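Local coordinates for protein alpha-ketoglutarate-dependent non-heme iron oxygenase EasH (Aspergillus japonicus, PDB 5M0T) that probably uses iron(II), 2-oxoglutarate and molecular oxygen to oxidise an ergot-alkaloid intermediate on the pathway to cycloclavine, at residues Val33-Gly38 with Ala194-Gly199; Lys85-Glu90 with Tyr112-Ser117; Pro139-Leu144 with Cys232-Val237. One frame throughout, in Å; residues are numbered along the deposited sequence.

Interaction 1: residues Val33-Gly38 with Ala194-Gly199; sequences VVVIEG and AVMNPG. With ZN (zinc ion), chain G.
V35 meets A194 and M196 where strand 33-37 of the cupin-type main sheet runs beside the loop leading to strand 201-205. No direct hydrogen bond joins the two segments; their first meeting is apolar. The two methyls of V35 divide the work. CG1 lies anti to the backbone N (chi1 175°) and reaches the M196 side chain obliquely, with V35 CG1 3.9 Å from M196 CG. CG2 turns toward the methyl of A194 in a looser approach, V35 CG2 to A194 CB being 4.4 Å.

I36 is backbone hydrogen-bonded to A201 on neighbouring strand 201-205. E37 starts out from the far side of its strand, yet a bend at chi2 (-64°) folds the chain back and carries the carboxylate to a zinc ion. E37 OE1 binds the zinc at 2.0 Å, whereas E37 OE2 stays 2.8 Å from it and forms a salt bridge with R14. D200 supplies a second protein ligand; this site is distinct from the iron centre.

Just past the end of the strand, G38 has a positive phi (70°), and the backbones draw close, with G38 CA 5.2 Å from G199 CA and G38 C 3.8 Å from G199 O. G38 N and N197 N both bond to the carboxylate of D200, so the metal ligand also ties the segments together. N197 acts from the second shell: a zinc-bound water donates a hydrogen bond to N197 OD1, the water oxygen lying 3.0 Å from that atom.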
ATOM      1  N   VAL A  33     -15.233  11.762  15.454  1.00 32.48           N
ATOM      2  CA  VAL A  33     -15.025  13.060  14.863  1.00 30.82           C
ATOM      3  C   VAL A  33     -14.941  14.080  15.990  1.00 30.58           C
ATOM      4  O   VAL A  33     -15.699  13.994  16.965  1.00 33.22           O
ATOM      5  CB  VAL A  33     -16.148  13.414  13.837  1.00 32.60           C
ATOM      6  CG1 VAL A  33     -17.536  13.414  14.480  1.00 32.98           C
ATOM      7  CG2 VAL A  33     -15.874  14.754  13.168  1.00 31.54           C
ATOM      8  N   VAL A  34     -13.998  15.011  15.879  1.00 30.54           N
ATOM      9  CA  VAL A  34     -13.864  16.123  16.838  1.00 31.17           C
ATOM     10  C   VAL A  34     -13.303  17.346  16.113  1.00 29.68           C
ATOM     11  O   VAL A  34     -12.498  17.200  15.202  1.00 28.90           O
ATOM     12  CB  VAL A  34     -12.953  15.727  18.040  1.00 31.61           C
ATOM     13  CG1 VAL A  34     -11.583  15.271  17.574  1.00 32.01           C
ATOM     14  CG2 VAL A  34     -12.812  16.855  19.048  1.00 32.09           C
ATOM     15  N   VAL A  35     -13.737  18.538  16.509  1.00 31.31           N
ATOM     16  CA  VAL A  35     -13.134  19.784  16.015  1.00 33.76           C
ATOM     17  C   VAL A  35     -11.925  20.171  16.892  1.00 36.09           C
ATOM     18  O   VAL A  35     -12.043  20.301  18.115  1.00 40.18           O
ATOM     19  CB  VAL A  35     -14.160  20.929  15.962  1.00 35.81           C
ATOM     20  CG1 VAL A  35     -13.488  22.240  15.554  1.00 38.22           C
ATOM     21  CG2 VAL A  35     -15.313  20.576  15.015  1.00 34.87           C
ATOM     22  N   ILE A  36     -10.763  20.303  16.258  1.00 35.00           N
ATOM     23  CA  ILE A  36      -9.561  20.822  16.904  1.00 37.78           C
ATOM     24  C   ILE A  36      -9.494  22.329  16.655  1.00 37.79           C
ATOM     25  O   ILE A  36      -9.235  22.760  15.531  1.00 37.76           O
ATOM     26  CB  ILE A  36      -8.263  20.150  16.392  1.00 38.36           C
ATOM     27  CG1 ILE A  36      -8.359  18.625  16.459  1.00 40.51           C
ATOM     28  CG2 ILE A  36      -7.072  20.595  17.216  1.00 40.75           C
ATOM     29  CD1 ILE A  36      -7.151  17.885  15.918  1.00 40.98           C
ATOM     30  N   GLU A  37      -9.704  23.116  17.704  1.00 41.06           N
ATOM     31  CA  GLU A  37      -9.551  24.568  17.619  1.00 46.09           C
ATOM     32  C   GLU A  37      -8.074  24.904  17.523  1.00 45.96           C
ATOM     33  O   GLU A  37      -7.267  24.456  18.350  1.00 43.71           O
ATOM     34  CB  GLU A  37     -10.169  25.297  18.823  1.00 46.90           C
ATOM     35  CG  GLU A  37     -11.688  25.251  18.887  1.00 50.63           C
ATOM     36  CD  GLU A  37     -12.371  25.959  17.728  1.00 54.72           C
ATOM     37  OE1 GLU A  37     -11.867  26.999  17.266  1.00 69.08           O
ATOM     38  OE2 GLU A  37     -13.426  25.474  17.281  1.00 50.38           O
ATOM     39  N   GLY A  38      -7.726  25.665  16.488  1.00 44.31           N
ATOM     40  CA  GLY A  38      -6.366  26.145  16.306  1.00 44.49           C
ATOM     41  C   GLY A  38      -5.387  25.060  15.945  1.00 43.39           C
ATOM     42  O   GLY A  38      -4.265  25.061  16.438  1.00 45.04           O
ATOM     43  N   ALA A 194     -19.395  21.341  10.379  1.00 34.82           N
ATOM     44  CA  ALA A 194     -18.273  21.691  11.265  1.00 34.89           C
ATOM     45  C   ALA A 194     -17.992  23.184  11.099  1.00 33.89           C
ATOM     46  O   ALA A 194     -17.154  23.618  10.299  1.00 34.02           O
ATOM     47  CB  ALA A 194     -17.042  20.848  10.964  1.00 34.13           C
ATOM     48  N   VAL A 195     -18.731  23.972  11.862  1.00 34.46           N
ATOM     49  CA  VAL A 195     -18.584  25.421  11.831  1.00 36.20           C
ATOM     50  C   VAL A 195     -17.249  25.780  12.498  1.00 37.81           C
ATOM     51  O   VAL A 195     -16.993  25.352  13.615  1.00 38.20           O
ATOM     52  CB  VAL A 195     -19.772  26.106  12.526  1.00 36.23           C
ATOM     53  CG1 VAL A 195     -19.545  27.604  12.601  1.00 37.47           C
ATOM     54  CG2 VAL A 195     -21.068  25.807  11.771  1.00 36.15           C
ATOM     55  N   MET A 196     -16.412  26.557  11.815  1.00 38.93           N
ATOM     56  CA  MET A 196     -14.991  26.665  12.164  1.00 39.94           C
ATOM     57  C   MET A 196     -14.384  27.927  11.601  1.00 41.45           C
ATOM     58  O   MET A 196     -14.773  28.361  10.538  1.00 40.60           O
ATOM     59  CB  MET A 196     -14.208  25.496  11.558  1.00 39.30           C
ATOM     60  CG  MET A 196     -14.284  24.181  12.308  1.00 38.62           C
ATOM     61  SD  MET A 196     -13.161  22.942  11.628  1.00 37.99           S
ATOM     62  CE  MET A 196     -13.792  22.779   9.943  1.00 39.00           C
ATOM     63  N   ASN A 197     -13.420  28.515  12.323  1.00 42.07           N
ATOM     64  CA  ASN A 197     -12.628  29.624  11.805  1.00 42.54           C
ATOM     65  C   ASN A 197     -11.386  29.113  11.114  1.00 41.21           C
ATOM     66  O   ASN A 197     -11.058  27.946  11.259  1.00 41.28           O
ATOM     67  CB  ASN A 197     -12.279  30.572  12.942  1.00 44.61           C
ATOM     68  CG  ASN A 197     -13.503  31.314  13.442  1.00 46.30           C
ATOM     69  OD1 ASN A 197     -13.912  31.187  14.593  1.00 47.09           O
ATOM     70  ND2 ASN A 197     -14.130  32.074  12.546  1.00 48.35           N
ATOM     71  N   PRO A 198     -10.689  29.979  10.349  1.00 41.23           N
ATOM     72  CA  PRO A 198      -9.484  29.510   9.664  1.00 41.30           C
ATOM     73  C   PRO A 198      -8.447  28.969  10.634  1.00 41.45           C
ATOM     74  O   PRO A 198      -8.197  29.595  11.657  1.00 41.63           O
ATOM     75  CB  PRO A 198      -8.954  30.767   8.979  1.00 42.94           C
ATOM     76  CG  PRO A 198     -10.171  31.594   8.732  1.00 43.42           C
ATOM     77  CD  PRO A 198     -11.055  31.342   9.915  1.00 42.86           C
ATOM     78  N   GLY A 199      -7.883  27.807  10.318  1.00 39.86           N
ATOM     79  CA  GLY A 199      -6.914  27.147  11.183  1.00 40.48           C
ATOM     80  C   GLY A 199      -7.493  26.066  12.075  1.00 38.94           C
ATOM     81  O   GLY A 199      -6.773  25.135  12.457  1.00 38.07           O
TER
HETATM   82 ZN    ZN G 305     -13.155  28.062  16.194  1.00 51.58          ZN
HETATM   83  O   HOH W   1     -11.839  29.539  15.986  1.00 53.05           O

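Interaction 2: residues Lys85-Glu90 with Tyr112-Ser117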
ATOM      1  N   LYS A  85       6.247  24.207   0.965  1.00 62.69           N
ATOM      2  CA  LYS A  85       7.311  24.072   1.956  1.00 64.14           C
ATOM      3  C   LYS A  85       6.730  23.913   3.353  1.00 62.56           C
ATOM      4  O   LYS A  85       7.218  23.093   4.142  1.00 65.92           O
ATOM      5  CB  LYS A  85       8.254  25.288   1.902  1.00 68.74           C
ATOM      6  CG  LYS A  85       9.572  25.122   2.661  1.00 71.06           C
ATOM      7  CD  LYS A  85      10.489  26.310   2.404  1.00 74.87           C
ATOM      8  CE  LYS A  85      11.629  26.371   3.410  1.00 77.81           C
ATOM      9  NZ  LYS A  85      12.327  25.065   3.571  1.00 76.11           N
ATOM     10  N   LEU A  86       5.685  24.682   3.646  1.00 60.70           N
ATOM     11  CA  LEU A  86       4.988  24.593   4.921  1.00 58.81           C
ATOM     12  C   LEU A  86       4.390  23.189   5.148  1.00 56.28           C
ATOM     13  O   LEU A  86       4.382  22.693   6.279  1.00 56.15           O
ATOM     14  CB  LEU A  86       3.913  25.684   5.009  1.00 59.16           C
ATOM     15  CG  LEU A  86       3.182  25.862   6.354  1.00 58.53           C
ATOM     16  CD1 LEU A  86       2.844  27.340   6.590  1.00 59.71           C
ATOM     17  CD2 LEU A  86       1.928  24.980   6.477  1.00 55.72           C
ATOM     18  N   PHE A  87       3.909  22.548   4.084  1.00 53.24           N
ATOM     19  CA  PHE A  87       3.421  21.170   4.177  1.00 50.59           C
ATOM     20  C   PHE A  87       4.580  20.220   4.523  1.00 50.24           C
ATOM     21  O   PHE A  87       4.525  19.469   5.493  1.00 47.45           O
ATOM     22  CB  PHE A  87       2.762  20.744   2.859  1.00 49.96           C
ATOM     23  CG  PHE A  87       2.036  19.455   2.939  1.00 47.89           C
ATOM     24  CD1 PHE A  87       2.711  18.248   2.795  1.00 48.64           C
ATOM     25  CD2 PHE A  87       0.667  19.442   3.134  1.00 46.85           C
ATOM     26  CE1 PHE A  87       2.034  17.046   2.891  1.00 47.81           C
ATOM     27  CE2 PHE A  87      -0.015  18.247   3.214  1.00 45.47           C
ATOM     28  CZ  PHE A  87       0.663  17.043   3.099  1.00 46.09           C
ATOM     29  N   ARG A  88       5.620  20.271   3.698  1.00 52.08           N
ATOM     30  CA  ARG A  88       6.801  19.436   3.866  1.00 52.82           C
ATOM     31  C   ARG A  88       7.453  19.538   5.252  1.00 53.34           C
ATOM     32  O   ARG A  88       7.782  18.522   5.826  1.00 51.55           O
ATOM     33  CB  ARG A  88       7.839  19.782   2.798  1.00 55.05           C
ATOM     34  CG  ARG A  88       7.473  19.305   1.401  1.00 54.55           C
ATOM     35  CD  ARG A  88       8.680  19.371   0.477  1.00 56.98           C
ATOM     36  NE  ARG A  88       9.240  20.720   0.358  1.00 59.93           N
ATOM     37  CZ  ARG A  88       8.749  21.706  -0.391  1.00 60.74           C
ATOM     38  NH1 ARG A  88       7.637  21.549  -1.110  1.00 60.83           N
ATOM     39  NH2 ARG A  88       9.378  22.875  -0.400  1.00 63.38           N
ATOM     40  N   ASP A  89       7.607  20.759   5.769  1.00 57.34           N
ATOM     41  CA  ASP A  89       8.424  21.037   6.973  1.00 59.27           C
ATOM     42  C   ASP A  89       7.629  21.206   8.272  1.00 59.30           C
ATOM     43  O   ASP A  89       8.074  20.751   9.316  1.00 60.86           O
ATOM     44  CB  ASP A  89       9.241  22.309   6.768  1.00 62.01           C
ATOM     45  CG  ASP A  89      10.204  22.227   5.600  1.00 64.96           C
ATOM     46  OD1 ASP A  89      10.291  21.174   4.937  1.00 63.04           O
ATOM     47  OD2 ASP A  89      10.890  23.248   5.346  1.00 70.90           O
ATOM     48  N   GLU A  90       6.479  21.878   8.216  1.00 60.33           N
ATOM     49  CA  GLU A  90       5.694  22.177   9.418  1.00 59.76           C
ATOM     50  C   GLU A  90       4.657  21.086   9.687  1.00 56.06           C
ATOM     51  O   GLU A  90       4.662  20.484  10.752  1.00 57.91           O
ATOM     52  CB  GLU A  90       5.056  23.574   9.321  1.00 63.18           C
ATOM     53  CG  GLU A  90       6.073  24.662   8.949  1.00 68.02           C
ATOM     54  CD  GLU A  90       5.603  26.107   9.150  1.00 69.63           C
ATOM     55  OE1 GLU A  90       4.795  26.397  10.063  1.00 71.64           O
ATOM     56  OE2 GLU A  90       6.074  26.978   8.392  1.00 71.38           O
ATOM     57  N   TYR A 112       2.461   4.417   9.848  1.00 36.57           N
ATOM     58  CA  TYR A 112       1.480   5.129   9.060  1.00 35.59           C
ATOM     59  C   TYR A 112       2.228   6.074   8.136  1.00 36.19           C
ATOM     60  O   TYR A 112       3.429   6.313   8.318  1.00 36.95           O
ATOM     61  CB  TYR A 112       0.543   5.941   9.960  1.00 35.20           C
ATOM     62  CG  TYR A 112       1.304   6.816  10.929  1.00 35.64           C
ATOM     63  CD1 TYR A 112       1.785   6.295  12.133  1.00 36.43           C
ATOM     64  CD2 TYR A 112       1.607   8.136  10.620  1.00 35.73           C
ATOM     65  CE1 TYR A 112       2.516   7.068  13.004  1.00 37.59           C
ATOM     66  CE2 TYR A 112       2.332   8.921  11.497  1.00 36.72           C
ATOM     67  CZ  TYR A 112       2.785   8.383  12.691  1.00 37.85           C
ATOM     68  OH  TYR A 112       3.526   9.139  13.583  1.00 38.89           O
ATOM     69  N   TRP A 113       1.514   6.606   7.153  1.00 36.62           N
ATOM     70  CA  TRP A 113       2.057   7.607   6.232  1.00 37.80           C
ATOM     71  C   TRP A 113       0.937   8.340   5.481  1.00 38.02           C
ATOM     72  O   TRP A 113      -0.237   8.018   5.643  1.00 38.33           O
ATOM     73  CB  TRP A 113       3.079   6.974   5.269  1.00 38.32           C
ATOM     74  CG  TRP A 113       2.609   5.803   4.432  1.00 38.31           C
ATOM     75  CD1 TRP A 113       1.326   5.307   4.291  1.00 37.14           C
ATOM     76  CD2 TRP A 113       3.427   5.027   3.556  1.00 39.09           C
ATOM     77  NE1 TRP A 113       1.322   4.244   3.425  1.00 36.98           N
ATOM     78  CE2 TRP A 113       2.595   4.057   2.952  1.00 38.59           C
ATOM     79  CE3 TRP A 113       4.783   5.065   3.212  1.00 40.26           C
ATOM     80  CZ2 TRP A 113       3.085   3.122   2.039  1.00 39.56           C
ATOM     81  CZ3 TRP A 113       5.266   4.132   2.310  1.00 41.16           C
ATOM     82  CH2 TRP A 113       4.416   3.167   1.737  1.00 40.01           C
ATOM     83  N   LEU A 114       1.299   9.333   4.680  1.00 39.08           N
ATOM     84  CA  LEU A 114       0.329  10.130   3.943  1.00 41.17           C
ATOM     85  C   LEU A 114      -0.259   9.310   2.801  1.00 39.54           C
ATOM     86  O   LEU A 114       0.477   8.676   2.059  1.00 40.12           O
ATOM     87  CB  LEU A 114       1.002  11.390   3.388  1.00 42.87           C
ATOM     88  CG  LEU A 114       0.116  12.386   2.629  1.00 44.11           C
ATOM     89  CD1 LEU A 114      -0.826  13.120   3.572  1.00 43.25           C
ATOM     90  CD2 LEU A 114       0.994  13.366   1.862  1.00 46.77           C
ATOM     91  N   THR A 115      -1.579   9.298   2.683  1.00 39.72           N
ATOM     92  CA  THR A 115      -2.228   8.701   1.513  1.00 40.15           C
ATOM     93  C   THR A 115      -2.617   9.797   0.497  1.00 41.50           C
ATOM     94  O   THR A 115      -2.327   9.668  -0.701  1.00 41.77           O
ATOM     95  CB  THR A 115      -3.385   7.746   1.860  1.00 40.26           C
ATOM     96  OG1 THR A 115      -3.938   7.218   0.651  1.00 42.47           O
ATOM     97  CG2 THR A 115      -4.497   8.411   2.650  1.00 42.38           C
ATOM     98  N   THR A 116      -3.218  10.883   0.976  1.00 40.72           N
ATOM     99  CA  THR A 116      -3.603  11.993   0.114  1.00 43.11           C
ATOM    100  C   THR A 116      -3.797  13.268   0.909  1.00 41.66           C
ATOM    101  O   THR A 116      -4.200  13.236   2.058  1.00 43.01           O
ATOM    102  CB  THR A 116      -4.886  11.684  -0.733  1.00 45.70           C
ATOM    103  OG1 THR A 116      -5.258  12.826  -1.529  1.00 50.35           O
ATOM    104  CG2 THR A 116      -6.070  11.283   0.142  1.00 43.73           C
ATOM    105  N   SER A 117      -3.499  14.392   0.287  1.00 42.65           N
ATOM    106  CA  SER A 117      -3.830  15.685   0.840  1.00 43.76           C
ATOM    107  C   SER A 117      -4.196  16.601  -0.305  1.00 44.28           C
ATOM    108  O   SER A 117      -3.558  16.560  -1.362  1.00 46.60           O
ATOM    109  CB  SER A 117      -2.639  16.271   1.619  1.00 46.01           C
ATOM    110  OG  SER A 117      -3.070  17.355   2.420  1.00 48.59           O
TER
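F87 points its ring edge-on at strand 112-117, and L114 and S117 receive that edge near the plane of the ring. F87 and L114 approach from opposite directions. With CG of F87 anti to the backbone N (chi1 -170°), the ring extends from the helix to the strand, and F87 CZ comes to 3.9 Å from L114 CD2. The neighbouring corner of the ring belongs to S117, whose CB lies equally far, 3.7 Å, from CE2 and CZ of F87. The S117 hydroxyl is nearer still, S117 OG being 3.3 Å from F87 CE2. This is a contact with the aromatic rim; the hydrogen bond of S117 OG goes to the carbonyl oxygen of P226 on the adjacent strand.

L114 and S117 are three residues apart and in a regular strand would face opposite sides. A classic beta bulge, in which T115 and T116 both face I228, shifts the alternation and lets both residues look toward the helix.

L86, next to F87 in helix 85-91, packs on R47 and F48 of helix 42-52, while P81 and M92, both in loops, also touch F87. Strand 112-122 itself lies between strands 222-231 and 75-77 in the main sheet, with Y112 resting against helix 95-105.

Interaction 3: residues Pro139-Leu144 with Cys232-Val237; sequences PICTTL and CQFTPV
The backbones of helix 139-144 and loop 232-237 keep well apart where I140 and F234 face each other, their CA atoms, the nearest pair, being 10.0 Å from one another. Side chains close the gap, and the F234 ring does most of the closing. I140 and F234 cross at about a right angle. With CG1 of I140 anti to the backbone N (chi1 -174°), its CG2 methyl is directed to the F234 ring, which it meets obliquely, and I140 CG2 lies 3.6 Å from F234 CE1. C141 adds a sulfur-aromatic contact: its SG sits 4.8 Å from the centroid of the F234 ring, at an oblique 34° from the ring normal. From its own loop, Q233 lays CG over the centre of one ring face.

The helix follows closely on H132 and E134, two of the three iron ligands of the His-X-Glu...His facial triad seen in this oxygenase class, and C141 also touches H135, next to that pair. Within the helix, P139 O accepts two donors from opposite faces of its carbonyl plane, T143 N at 3.1 Å and T143 OG1 at 3.2 Å.

Both segments face the dimer interface. Q233 OE1 accepts a hydrogen bond from I140 N of the second subunit, the exchange being reciprocal, and T235 OG1 bonds to C232 O of that same neighbouring chain.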
ATOM      1  N   PRO A 139     -10.669  -1.542  -0.734  1.00 35.81           N
ATOM      2  CA  PRO A 139     -11.710  -2.592  -0.853  1.00 36.92           C
ATOM      3  C   PRO A 139     -11.885  -3.546   0.359  1.00 36.89           C
ATOM      4  O   PRO A 139     -13.006  -3.895   0.693  1.00 36.41           O
ATOM      5  CB  PRO A 139     -11.278  -3.383  -2.092  1.00 37.96           C
ATOM      6  CG  PRO A 139     -10.474  -2.432  -2.885  1.00 38.06           C
ATOM      7  CD  PRO A 139      -9.774  -1.536  -1.903  1.00 36.18           C
ATOM      8  N   ILE A 140     -10.797  -3.980   0.984  1.00 36.81           N
ATOM      9  CA  ILE A 140     -10.907  -4.824   2.177  1.00 38.00           C
ATOM     10  C   ILE A 140     -11.653  -4.111   3.321  1.00 38.15           C
ATOM     11  O   ILE A 140     -12.396  -4.752   4.043  1.00 40.59           O
ATOM     12  CB  ILE A 140      -9.525  -5.369   2.645  1.00 37.94           C
ATOM     13  CG1 ILE A 140      -9.650  -6.366   3.808  1.00 38.20           C
ATOM     14  CG2 ILE A 140      -8.600  -4.252   3.106  1.00 35.82           C
ATOM     15  CD1 ILE A 140     -10.652  -7.474   3.608  1.00 40.12           C
ATOM     16  N   CYS A 141     -11.493  -2.798   3.460  1.00 37.26           N
ATOM     17  CA  CYS A 141     -12.225  -2.041   4.486  1.00 39.59           C
ATOM     18  C   CYS A 141     -13.728  -1.909   4.197  1.00 42.71           C
ATOM     19  O   CYS A 141     -14.535  -1.886   5.119  1.00 47.99           O
ATOM     20  CB  CYS A 141     -11.629  -0.644   4.671  1.00 38.30           C
ATOM     21  SG  CYS A 141      -9.955  -0.599   5.335  1.00 40.00           S
ATOM     22  N   THR A 142     -14.090  -1.807   2.923  1.00 44.82           N
ATOM     23  CA  THR A 142     -15.487  -1.826   2.502  1.00 42.44           C
ATOM     24  C   THR A 142     -16.146  -3.152   2.836  1.00 41.09           C
ATOM     25  O   THR A 142     -17.286  -3.186   3.275  1.00 41.48           O
ATOM     26  CB  THR A 142     -15.600  -1.557   0.987  1.00 44.08           C
ATOM     27  OG1 THR A 142     -15.043  -0.273   0.703  1.00 43.88           O
ATOM     28  CG2 THR A 142     -17.050  -1.588   0.507  1.00 45.76           C
ATOM     29  N   THR A 143     -15.427  -4.237   2.630  1.00 41.02           N
ATOM     30  CA  THR A 143     -15.934  -5.581   2.926  1.00 42.44           C
ATOM     31  C   THR A 143     -16.186  -5.798   4.423  1.00 40.75           C
ATOM     32  O   THR A 143     -17.204  -6.369   4.814  1.00 40.98           O
ATOM     33  CB  THR A 143     -14.935  -6.634   2.416  1.00 44.14           C
ATOM     34  OG1 THR A 143     -14.828  -6.509   0.997  1.00 45.69           O
ATOM     35  CG2 THR A 143     -15.366  -8.063   2.790  1.00 45.87           C
ATOM     36  N   LEU A 144     -15.238  -5.336   5.237  1.00 38.81           N
ATOM     37  CA  LEU A 144     -15.295  -5.479   6.693  1.00 37.99           C
ATOM     38  C   LEU A 144     -16.263  -4.520   7.385  1.00 36.44           C
ATOM     39  O   LEU A 144     -16.829  -4.876   8.404  1.00 36.66           O
ATOM     40  CB  LEU A 144     -13.890  -5.341   7.291  1.00 37.07           C
ATOM     41  CG  LEU A 144     -12.900  -6.442   6.859  1.00 38.27           C
ATOM     42  CD1 LEU A 144     -11.484  -6.147   7.354  1.00 37.73           C
ATOM     43  CD2 LEU A 144     -13.373  -7.821   7.324  1.00 39.09           C
ATOM     44  N   CYS A 232       0.230   2.056   7.195  1.00 35.11           N
ATOM     45  CA  CYS A 232       1.287   1.821   6.203  1.00 36.73           C
ATOM     46  C   CYS A 232       1.109   0.565   5.329  1.00 35.24           C
ATOM     47  O   CYS A 232       1.687   0.497   4.239  1.00 34.17           O
ATOM     48  CB  CYS A 232       2.664   1.798   6.857  1.00 36.80           C
ATOM     49  SG  CYS A 232       2.943   0.368   7.920  1.00 41.33           S
ATOM     50  N   GLN A 233       0.329  -0.410   5.804  1.00 34.33           N
ATOM     51  CA  GLN A 233       0.026  -1.623   5.019  1.00 34.58           C
ATOM     52  C   GLN A 233      -0.809  -1.342   3.745  1.00 33.15           C
ATOM     53  O   GLN A 233      -0.823  -2.176   2.845  1.00 31.74           O
ATOM     54  CB  GLN A 233      -0.677  -2.686   5.866  1.00 33.92           C
ATOM     55  CG  GLN A 233      -2.136  -2.375   6.185  1.00 34.25           C
ATOM     56  CD  GLN A 233      -2.720  -3.305   7.249  1.00 35.42           C
ATOM     57  OE1 GLN A 233      -2.608  -4.526   7.152  1.00 33.93           O
ATOM     58  NE2 GLN A 233      -3.358  -2.726   8.266  1.00 36.38           N
ATOM     59  N   PHE A 234      -1.497  -0.195   3.696  1.00 32.41           N
ATOM     60  CA  PHE A 234      -2.303   0.198   2.525  1.00 33.05           C
ATOM     61  C   PHE A 234      -1.594   1.200   1.611  1.00 34.30           C
ATOM     62  O   PHE A 234      -1.025   2.212   2.066  1.00 33.71           O
ATOM     63  CB  PHE A 234      -3.662   0.764   2.942  1.00 31.73           C
ATOM     64  CG  PHE A 234      -4.478  -0.191   3.751  1.00 32.34           C
ATOM     65  CD1 PHE A 234      -4.938  -1.369   3.189  1.00 32.94           C
ATOM     66  CD2 PHE A 234      -4.752   0.065   5.105  1.00 31.79           C
ATOM     67  CE1 PHE A 234      -5.689  -2.267   3.944  1.00 33.38           C
ATOM     68  CE2 PHE A 234      -5.491  -0.833   5.862  1.00 31.37           C
ATOM     69  CZ  PHE A 234      -5.967  -1.999   5.281  1.00 32.05           C
ATOM     70  N   THR A 235      -1.655   0.906   0.313  1.00 35.30           N
ATOM     71  CA  THR A 235      -1.061   1.728  -0.722  1.00 35.29           C
ATOM     72  C   THR A 235      -1.616   3.159  -0.661  1.00 35.31           C
ATOM     73  O   THR A 235      -2.822   3.353  -0.568  1.00 34.30           O
ATOM     74  CB  THR A 235      -1.329   1.118  -2.116  1.00 37.14           C
ATOM     75  OG1 THR A 235      -0.871  -0.248  -2.146  1.00 37.29           O
ATOM     76  CG2 THR A 235      -0.621   1.908  -3.204  1.00 38.50           C
ATOM     77  N   PRO A 236      -0.731   4.167  -0.690  1.00 36.37           N
ATOM     78  CA  PRO A 236      -1.185   5.549  -0.779  1.00 37.18           C
ATOM     79  C   PRO A 236      -1.946   5.904  -2.071  1.00 39.06           C
ATOM     80  O   PRO A 236      -1.627   5.395  -3.151  1.00 40.52           O
ATOM     81  CB  PRO A 236       0.125   6.344  -0.728  1.00 38.17           C
ATOM     82  CG  PRO A 236       1.073   5.470   0.009  1.00 37.44           C
ATOM     83  CD  PRO A 236       0.716   4.082  -0.424  1.00 37.36           C
ATOM     84  N   VAL A 237      -2.925   6.789  -1.956  1.00 38.14           N
ATOM     85  CA  VAL A 237      -3.605   7.330  -3.127  1.00 41.80           C
ATOM     86  C   VAL A 237      -2.643   8.171  -3.990  1.00 45.09           C
ATOM     87  O   VAL A 237      -2.717   8.119  -5.222  1.00 49.87           O
ATOM     88  CB  VAL A 237      -4.854   8.137  -2.719  1.00 40.22           C
ATOM     89  CG1 VAL A 237      -5.421   8.910  -3.900  1.00 42.25           C
ATOM     90  CG2 VAL A 237      -5.913   7.205  -2.144  1.00 38.78           C
TER

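In the fold
Interactions 1 and 2 both reach the main sheet, with centres about 19 Å apart and nearest atoms about 10 Å apart. Interaction 3 lies across the centre of the chain from interaction 1, about 27 Å between centres. It does touch interaction 2: T115 OG1 is 2.8 Å from V237 N, a probable hydrogen bond, and W113 packs on P236. Strand 112-122 thus connects the two contacts, and both interactions 2 and 3 touch the second subunit. None of the three supplies an iron ligand. M196 of interaction 1 has its side chain about 8 Å from bound 2-oxoglutarate, whereas the side chains of S117 and C141 lie about 13 Å and 14 Å from the iron.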